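Local coordinates for L protein (CAS virus, PDB 5MV0) that is the viral RNA polymerase, whose N-terminal domain probably acts as the endonuclease that cleaves capped host RNA for cap-snatching, at residues R94-S108 and G135-P148. Numbering follows the deposited sequence. Where two conformers were deposited one is given.
Sequences RANMTIIVLEASTRS and GWLFNIIVISETKP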
ATOM      1  N   ARG B  94      -7.514  25.402  17.379  1.00 42.94           N
ATOM      2  CA  ARG B  94      -7.604  26.839  17.623  1.00 42.90           C
ATOM      3  C   ARG B  94      -8.944  27.216  18.233  1.00 48.97           C
ATOM      4  O   ARG B  94      -9.044  28.243  18.913  1.00 51.19           O
ATOM      5  CB  ARG B  94      -7.363  27.614  16.329  1.00 46.45           C
ATOM      6  CG  ARG B  94      -5.975  27.384  15.786  1.00 47.64           C
ATOM      7  CD  ARG B  94      -5.654  28.241  14.586  1.00 56.59           C
ATOM      8  NE  ARG B  94      -4.326  27.907  14.078  1.00 48.11           N
ATOM      9  CZ  ARG B  94      -4.071  26.878  13.277  1.00 57.63           C
ATOM     10  NH1 ARG B  94      -5.056  26.078  12.879  1.00 58.23           N
ATOM     11  NH2 ARG B  94      -2.828  26.642  12.873  1.00 53.47           N
ATOM     12  N   ALA B  95      -9.975  26.402  17.999  1.00 45.00           N
ATOM     13  CA  ALA B  95     -11.265  26.634  18.638  1.00 53.73           C
ATOM     14  C   ALA B  95     -11.143  26.544  20.154  1.00 46.84           C
ATOM     15  O   ALA B  95     -11.584  27.443  20.880  1.00 49.31           O
ATOM     16  CB  ALA B  95     -12.292  25.626  18.121  1.00 43.56           C
ATOM     17  N   ASN B  96     -10.535  25.469  20.647  1.00 44.38           N
ATOM     18  CA  ASN B  96     -10.367  25.231  22.072  1.00 38.94           C
ATOM     19  C   ASN B  96      -9.048  25.752  22.618  1.00 34.49           C
ATOM     20  O   ASN B  96      -8.733  25.481  23.778  1.00 32.67           O
ATOM     21  CB  ASN B  96     -10.486  23.733  22.373  1.00 43.88           C
ATOM     22  CG  ASN B  96     -11.903  23.217  22.214  1.00 55.02           C
ATOM     23  OD1 ASN B  96     -12.875  23.944  22.448  1.00 49.14           O
ATOM     24  ND2 ASN B  96     -12.029  21.953  21.824  1.00 50.71           N
ATOM     25  N   MET B  97      -8.275  26.485  21.814  1.00 35.59           N
ATOM     26  CA  MET B  97      -6.956  26.977  22.212  1.00 33.38           C
ATOM     27  C   MET B  97      -6.147  25.874  22.890  1.00 33.48           C
ATOM     28  O   MET B  97      -5.671  26.017  24.021  1.00 24.66           O
ATOM     29  CB  MET B  97      -7.090  28.189  23.127  1.00 35.71           C
ATOM     30  CG  MET B  97      -8.143  29.168  22.669  1.00 50.14           C
ATOM     31  SD  MET B  97      -7.393  30.545  21.815  1.00 67.43           S
ATOM     32  CE  MET B  97      -6.469  31.256  23.162  1.00 39.00           C
ATOM     33  N   THR B  98      -6.024  24.743  22.199  1.00 30.85           N
ATOM     34  CA  THR B  98      -5.378  23.563  22.755  1.00 27.96           C
ATOM     35  C   THR B  98      -4.401  22.989  21.738  1.00 30.95           C
ATOM     36  O   THR B  98      -4.722  22.894  20.546  1.00 27.57           O
ATOM     37  CB  THR B  98      -6.408  22.501  23.153  1.00 32.93           C
ATOM     38  OG1 THR B  98      -7.315  23.047  24.120  1.00 33.93           O
ATOM     39  CG2 THR B  98      -5.714  21.286  23.759  1.00 35.90           C
ATOM     40  N   ILE B  99      -3.208  22.640  22.208  1.00 25.67           N
ATOM     41  CA  ILE B  99      -2.222  21.893  21.435  1.00 25.54           C
ATOM     42  C   ILE B  99      -2.054  20.535  22.098  1.00 25.49           C
ATOM     43  O   ILE B  99      -1.936  20.454  23.325  1.00 25.20           O
ATOM     44  CB  ILE B  99      -0.876  22.632  21.364  1.00 25.13           C
ATOM     45  CG1 ILE B  99      -1.033  23.937  20.572  1.00 25.09           C
ATOM     46  CG2 ILE B  99       0.205  21.727  20.757  1.00 20.69           C
ATOM     47  CD1 ILE B  99       0.110  24.922  20.785  1.00 22.94           C
ATOM     48  N   ILE B 100      -2.062  19.472  21.295  1.00 20.59           N
ATOM     49  CA  ILE B 100      -1.763  18.127  21.770  1.00 22.82           C
ATOM     50  C   ILE B 100      -0.480  17.658  21.090  1.00 26.28           C
ATOM     51  O   ILE B 100      -0.269  17.925  19.901  1.00 22.14           O
ATOM     52  CB  ILE B 100      -2.934  17.166  21.484  1.00 30.02           C
ATOM     53  CG1 ILE B 100      -4.219  17.674  22.159  1.00 35.63           C
ATOM     54  CG2 ILE B 100      -2.607  15.768  21.955  1.00 26.74           C
ATOM     55  CD1 ILE B 100      -5.474  16.958  21.708  1.00 39.31           C
ATOM     56  N   VAL B 101       0.393  16.997  21.848  1.00 22.74           N
ATOM     57  CA  VAL B 101       1.556  16.323  21.279  1.00 20.43           C
ATOM     58  C   VAL B 101       1.598  14.895  21.801  1.00 26.42           C
ATOM     59  O   VAL B 101       1.229  14.613  22.945  1.00 24.73           O
ATOM     60  CB  VAL B 101       2.889  17.042  21.580  1.00 21.56           C
ATOM     61  CG1 VAL B 101       2.978  18.375  20.846  1.00 24.35           C
ATOM     62  CG2 VAL B 101       3.085  17.210  23.091  1.00 23.24           C
ATOM     63  N   LEU B 102       2.056  13.986  20.944  1.00 24.05           N
ATOM     64  CA  LEU B 102       2.103  12.567  21.244  1.00 20.41           C
ATOM     65  C   LEU B 102       3.537  12.069  21.151  1.00 21.31           C
ATOM     66  O   LEU B 102       4.257  12.403  20.201  1.00 21.37           O
ATOM     67  CB  LEU B 102       1.211  11.772  20.274  1.00 17.54           C
ATOM     68  CG  LEU B 102       1.496  10.267  20.238  1.00 20.09           C
ATOM     69  CD1 LEU B 102       0.999   9.603  21.512  1.00 19.32           C
ATOM     70  CD2 LEU B 102       0.880   9.636  18.994  1.00 20.33           C
ATOM     71  N   GLU B 103       3.944  11.275  22.138  1.00 18.99           N
ATOM     72  CA  GLU B 103       5.170  10.481  22.086  1.00 17.29           C
ATOM     73  C   GLU B 103       4.761   9.025  22.257  1.00 22.95           C
ATOM     74  O   GLU B 103       4.251   8.639  23.316  1.00 22.02           O
ATOM     75  CB  GLU B 103       6.164  10.900  23.169  1.00 17.39           C
ATOM     76  CG  GLU B 103       6.683  12.339  23.043  1.00 18.84           C
ATOM     77  CD  GLU B 103       7.630  12.523  21.866  1.00 25.03           C
ATOM     78  OE1 GLU B 103       8.038  11.506  21.256  1.00 27.98           O
ATOM     79  OE2 GLU B 103       7.965  13.684  21.551  1.00 20.16           O
ATOM     80  N   ALA B 104       4.975   8.217  21.222  1.00 21.50           N
ATOM     81  CA  ALA B 104       4.541   6.824  21.227  1.00 18.30           C
ATOM     82  C   ALA B 104       5.738   5.901  21.070  1.00 19.20           C
ATOM     83  O   ALA B 104       6.659   6.184  20.294  1.00 19.23           O
ATOM     84  CB  ALA B 104       3.531   6.553  20.102  1.00 20.72           C
ATOM     85  N   SER B 105       5.718   4.788  21.791  1.00 15.97           N
ATOM     86  CA  SER B 105       6.806   3.827  21.697  1.00 19.58           C
ATOM     87  C   SER B 105       6.286   2.467  22.121  1.00 18.07           C
ATOM     88  O   SER B 105       5.219   2.348  22.737  1.00 22.10           O
ATOM     89  CB  SER B 105       7.982   4.241  22.582  1.00 22.95           C
ATOM     90  OG  SER B 105       7.577   4.165  23.943  1.00 22.74           O
ATOM     91  N   THR B 106       7.063   1.440  21.800  1.00 18.45           N
ATOM     92  CA  THR B 106       6.843   0.107  22.331  1.00 17.99           C
ATOM     93  C   THR B 106       8.050  -0.298  23.154  1.00 19.58           C
ATOM     94  O   THR B 106       9.193  -0.012  22.781  1.00 21.53           O
ATOM     95  CB  THR B 106       6.588  -0.941  21.216  1.00 20.02           C
ATOM     96  OG1 THR B 106       7.755  -1.062  20.385  1.00 22.28           O
ATOM     97  CG2 THR B 106       5.392  -0.536  20.365  1.00 19.99           C
ATOM     98  N   ARG B 107       7.779  -0.942  24.287  1.00 19.24           N
ATOM     99  CA  ARG B 107       8.797  -1.514  25.159  1.00 19.40           C
ATOM    100  C   ARG B 107       8.146  -2.726  25.796  1.00 19.60           C
ATOM    101  O   ARG B 107       7.028  -2.613  26.308  1.00 22.73           O
ATOM    102  CB  ARG B 107       9.278  -0.536  26.247  1.00 20.73           C
ATOM    103  CG  ARG B 107      10.079   0.695  25.776  1.00 18.87           C
ATOM    104  CD  ARG B 107      11.407   0.276  25.145  1.00 23.90           C
ATOM    105  NE  ARG B 107      12.285   1.421  24.891  1.00 28.26           N
ATOM    106  CZ  ARG B 107      12.171   2.227  23.837  1.00 26.27           C
ATOM    107  NH1 ARG B 107      11.206   2.022  22.948  1.00 21.42           N
ATOM    108  NH2 ARG B 107      13.020   3.237  23.676  1.00 24.70           N
ATOM    109  N   SER B 108       8.826  -3.871  25.757  1.00 17.39           N
ATOM    110  CA  SER B 108       8.152  -5.113  26.137  1.00 28.90           C
ATOM    111  C   SER B 108       7.918  -5.188  27.644  1.00 31.58           C
ATOM    112  O   SER B 108       6.888  -5.707  28.089  1.00 30.72           O
ATOM    113  CB  SER B 108       8.952  -6.331  25.662  1.00 25.74           C
ATOM    114  OG  SER B 108      10.273  -6.311  26.182  1.00 32.96           O
ATOM    115  N   GLY B 135      -2.737  31.399  27.896  1.00 25.14           N
ATOM    116  CA  GLY B 135      -4.127  30.986  27.844  1.00 29.07           C
ATOM    117  C   GLY B 135      -4.393  29.734  27.038  1.00 26.00           C
ATOM    118  O   GLY B 135      -5.561  29.392  26.820  1.00 25.35           O
ATOM    119  N   TRP B 136      -3.351  29.047  26.581  1.00 25.63           N
ATOM    120  CA  TRP B 136      -3.485  27.820  25.808  1.00 27.18           C
ATOM    121  C   TRP B 136      -3.334  26.599  26.708  1.00 26.80           C
ATOM    122  O   TRP B 136      -2.705  26.647  27.767  1.00 28.38           O
ATOM    123  CB  TRP B 136      -2.431  27.765  24.694  1.00 27.51           C
ATOM    124  CG  TRP B 136      -2.759  28.603  23.494  1.00 31.28           C
ATOM    125  CD1 TRP B 136      -2.737  29.970  23.408  1.00 35.13           C
ATOM    126  CD2 TRP B 136      -3.137  28.126  22.201  1.00 30.97           C
ATOM    127  NE1 TRP B 136      -3.090  30.370  22.142  1.00 34.39           N
ATOM    128  CE2 TRP B 136      -3.336  29.256  21.380  1.00 33.54           C
ATOM    129  CE3 TRP B 136      -3.323  26.851  21.655  1.00 30.53           C
ATOM    130  CZ2 TRP B 136      -3.712  29.149  20.048  1.00 33.77           C
ATOM    131  CZ3 TRP B 136      -3.704  26.745  20.333  1.00 27.96           C
ATOM    132  CH2 TRP B 136      -3.899  27.890  19.543  1.00 38.62           C
ATOM    133  N   LEU B 137      -3.924  25.494  26.270  1.00 26.55           N
ATOM    134  CA  LEU B 137      -3.652  24.189  26.853  1.00 26.42           C
ATOM    135  C   LEU B 137      -2.590  23.476  26.019  1.00 24.27           C
ATOM    136  O   LEU B 137      -2.572  23.580  24.790  1.00 27.82           O
ATOM    137  CB  LEU B 137      -4.926  23.340  26.931  1.00 29.46           C
ATOM    138  CG  LEU B 137      -5.697  23.279  28.257  1.00 36.09           C
ATOM    139  CD1 LEU B 137      -5.794  24.639  28.922  1.00 35.05           C
ATOM    140  CD2 LEU B 137      -7.086  22.684  28.050  1.00 36.36           C
ATOM    141  N   PHE B 138      -1.695  22.768  26.694  1.00 23.07           N
ATOM    142  CA  PHE B 138      -0.636  22.006  26.040  1.00 29.08           C
ATOM    143  C   PHE B 138      -0.654  20.621  26.676  1.00 25.26           C
ATOM    144  O   PHE B 138      -0.158  20.431  27.787  1.00 27.34           O
ATOM    145  CB  PHE B 138       0.718  22.690  26.192  1.00 29.03           C
ATOM    146  CG  PHE B 138       1.834  21.998  25.454  1.00 29.84           C
ATOM    147  CD1 PHE B 138       1.921  22.073  24.074  1.00 30.10           C
ATOM    148  CD2 PHE B 138       2.792  21.277  26.142  1.00 24.84           C
ATOM    149  CE1 PHE B 138       2.946  21.436  23.388  1.00 30.14           C
ATOM    150  CE2 PHE B 138       3.822  20.644  25.467  1.00 30.37           C
ATOM    151  CZ  PHE B 138       3.897  20.727  24.083  1.00 31.54           C
ATOM    152  N   ASN B 139      -1.238  19.653  25.980  1.00 26.39           N
ATOM    153  CA  ASN B 139      -1.425  18.315  26.522  0.52 28.12           C
ATOM    154  C   ASN B 139      -0.403  17.370  25.896  1.00 30.43           C
ATOM    155  O   ASN B 139      -0.428  17.115  24.685  1.00 28.44           O
ATOM    156  CB  ASN B 139      -2.859  17.844  26.292  0.52 29.46           C
ATOM    157  CG  ASN B 139      -3.878  18.715  27.020  0.52 30.92           C
ATOM    158  OD1 ASN B 139      -3.541  19.421  27.977  0.52 28.62           O
ATOM    159  ND2 ASN B 139      -5.128  18.659  26.576  0.52 31.55           N
ATOM    160  N   ILE B 140       0.493  16.851  26.729  1.00 28.49           N
ATOM    161  CA  ILE B 140       1.544  15.936  26.300  1.00 30.44           C
ATOM    162  C   ILE B 140       1.054  14.527  26.586  1.00 34.07           C
ATOM    163  O   ILE B 140       0.917  14.136  27.747  1.00 32.20           O
ATOM    164  CB  ILE B 140       2.867  16.208  27.022  1.00 28.35           C
ATOM    165  CG1 ILE B 140       3.298  17.655  26.825  1.00 27.12           C
ATOM    166  CG2 ILE B 140       3.956  15.237  26.544  1.00 33.63           C
ATOM    167  CD1 ILE B 140       4.245  18.146  27.911  1.00 30.98           C
ATOM    168  N   ILE B 141       0.784  13.761  25.535  1.00 26.80           N
ATOM    169  CA  ILE B 141       0.353  12.376  25.671  1.00 21.81           C
ATOM    170  C   ILE B 141       1.551  11.485  25.374  1.00 29.72           C
ATOM    171  O   ILE B 141       2.149  11.565  24.294  1.00 26.28           O
ATOM    172  CB  ILE B 141      -0.835  12.068  24.745  1.00 25.93           C
ATOM    173  CG1 ILE B 141      -1.974  13.046  25.046  1.00 26.71           C
ATOM    174  CG2 ILE B 141      -1.302  10.620  24.933  1.00 23.46           C
ATOM    175  CD1 ILE B 141      -3.214  12.880  24.175  1.00 27.65           C
ATOM    176  N   VAL B 142       1.918  10.650  26.338  1.00 22.79           N
ATOM    177  CA  VAL B 142       3.077   9.775  26.235  1.00 27.83           C
ATOM    178  C   VAL B 142       2.588   8.351  26.445  1.00 24.91           C
ATOM    179  O   VAL B 142       2.051   8.023  27.510  1.00 28.55           O
ATOM    180  CB  VAL B 142       4.168  10.158  27.251  1.00 25.83           C
ATOM    181  CG1 VAL B 142       5.398   9.266  27.105  1.00 26.98           C
ATOM    182  CG2 VAL B 142       4.543  11.621  27.076  1.00 26.76           C
ATOM    183  N   ILE B 143       2.755   7.513  25.425  1.00 25.03           N
ATOM    184  CA  ILE B 143       2.267   6.139  25.426  1.00 21.27           C
ATOM    185  C   ILE B 143       3.445   5.213  25.169  1.00 24.58           C
ATOM    186  O   ILE B 143       4.176   5.393  24.188  1.00 21.92           O
ATOM    187  CB  ILE B 143       1.178   5.932  24.358  1.00 20.77           C
ATOM    188  CG1 ILE B 143      -0.095   6.691  24.715  1.00 27.78           C
ATOM    189  CG2 ILE B 143       0.867   4.440  24.130  1.00 24.09           C
ATOM    190  CD1 ILE B 143      -1.073   6.747  23.533  1.00 23.38           C
ATOM    191  N   SER B 144       3.628   4.222  26.037  1.00 23.30           N
ATOM    192  CA  SER B 144       4.621   3.178  25.811  1.00 21.50           C
ATOM    193  C   SER B 144       3.990   1.833  26.136  1.00 26.52           C
ATOM    194  O   SER B 144       3.636   1.575  27.291  1.00 24.37           O
ATOM    195  CB  SER B 144       5.880   3.402  26.651  1.00 22.24           C
ATOM    196  OG  SER B 144       6.900   2.498  26.267  1.00 23.77           O
ATOM    197  N   GLU B 145       3.872   0.971  25.129  1.00 18.54           N
ATOM    198  CA  GLU B 145       3.073  -0.241  25.228  1.00 23.91           C
ATOM    199  C   GLU B 145       3.890  -1.468  24.856  1.00 21.87           C
ATOM    200  O   GLU B 145       4.925  -1.377  24.190  1.00 22.72           O
ATOM    201  CB  GLU B 145       1.818  -0.117  24.353  1.00 20.87           C
ATOM    202  CG  GLU B 145       0.839   0.820  25.013  1.00 23.64           C
ATOM    203  CD  GLU B 145      -0.325   1.202  24.147  1.00 30.98           C
ATOM    204  OE1 GLU B 145      -0.345   0.824  22.953  1.00 28.84           O
ATOM    205  OE2 GLU B 145      -1.217   1.902  24.671  1.00 28.11           O
ATOM    206  N   THR B 146       3.447  -2.621  25.315  1.00 19.03           N
ATOM    207  CA  THR B 146       4.157  -3.858  25.089  1.00 23.08           C
ATOM    208  C   THR B 146       4.309  -4.266  23.665  1.00 22.46           C
ATOM    209  O   THR B 146       5.302  -4.756  23.295  1.00 21.48           O
ATOM    210  CB  THR B 146       3.533  -5.068  25.831  1.00 25.12           C
ATOM    211  OG1 THR B 146       3.251  -4.714  27.162  1.00 29.49           O
ATOM    212  CG2 THR B 146       4.457  -6.080  25.910  1.00 34.88           C
ATOM    213  N   LYS B 147       3.270  -4.048  22.900  1.00 20.90           N
ATOM    214  CA  LYS B 147       3.205  -4.424  21.496  1.00 24.33           C
ATOM    215  C   LYS B 147       2.731  -3.231  20.685  1.00 20.62           C
ATOM    216  O   LYS B 147       2.004  -2.377  21.199  1.00 22.30           O
ATOM    217  CB  LYS B 147       2.242  -5.604  21.268  1.00 21.17           C
ATOM    218  CG  LYS B 147       2.753  -6.947  21.789  1.00 27.20           C
ATOM    219  CD  LYS B 147       1.723  -8.044  21.551  1.00 33.32           C
ATOM    220  CE  LYS B 147       1.996  -9.283  22.402  1.00 41.60           C
ATOM    221  NZ  LYS B 147       3.221 -10.024  22.013  1.00 40.24           N
ATOM    222  N   PRO B 148       3.116  -3.147  19.417  1.00 21.49           N
ATOM    223  CA  PRO B 148       2.657  -2.019  18.601  1.00 17.06           C
ATOM    224  C   PRO B 148       1.164  -2.132  18.355  1.00 22.67           C
ATOM    225  O   PRO B 148       0.627  -3.228  18.191  1.00 21.68           O
ATOM    226  CB  PRO B 148       3.464  -2.154  17.306  1.00 22.22           C
ATOM    227  CG  PRO B 148       3.883  -3.577  17.258  1.00 22.18           C
ATOM    228  CD  PRO B 148       4.005  -4.054  18.672  1.00 22.07           C
TER
HETATM  229  O   HOH W   1       6.832   6.642  24.562  1.00 21.68           O
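Met97 lies across the indole of Trp136 where strands 98-106 and 137-145 begin to run side by side. Its CA sits over the six-membered ring, 3.8 Å from the centroid, a CH-pi contact; the chain, bent at chi2 and chi3, brings CE over the same ring system, 3.6 Å from NE1. SD stands obliquely to the five-membered ring, completing a Met-aromatic contact. Gly135, with positive phi, closes a Schellman motif at the end of helix 127-133 and leads into this corner.

Beyond it, nine parallel bridges from Thr98-Leu137 to Thr106-Glu145 align the strands, their axes 8° apart. Backbone bonds alternate between them, and residues alternate between two faces. On one, Phe138 has CG anti to its backbone N (chi1 -176°), which swings the ring toward the neighbouring strand: CD1 meets Ile99 CG2 at 3.8 Å and CZ reaches Val101 CG2 at 3.7 Å. Val101 CG2 also touches CG1 of Ile140, the two side chains pointing the same way. The other face carries Ile100, whose CG2 meets Ile141 CD1 at 3.7 Å, and Leu102, whose CD1 packs against CD1 of Ile143.

Polarity returns on the Phe138 face, where the hydroxyls of Ser105 and Ser144 hydrogen-bond, OG to OG, at 2.9 Å. A water joins Ser105 OG to Ile143 O, and Arg107 CG lies 3.7 Å from Ser144 OG. Helix 110-122 borders this face, while the carboxylate of Glu103 is held by Lys123 and Tyr124.

The mostly helical link between the strands, with helix 110-122 packed on the Phe138 and Ser105 face, makes this a right-handed beta-alpha-beta crossover that joins an inner strand to the edge strand of the mixed sheet, consistent with the PDDEXK nuclease fold of arenavirus cap-snatching domains.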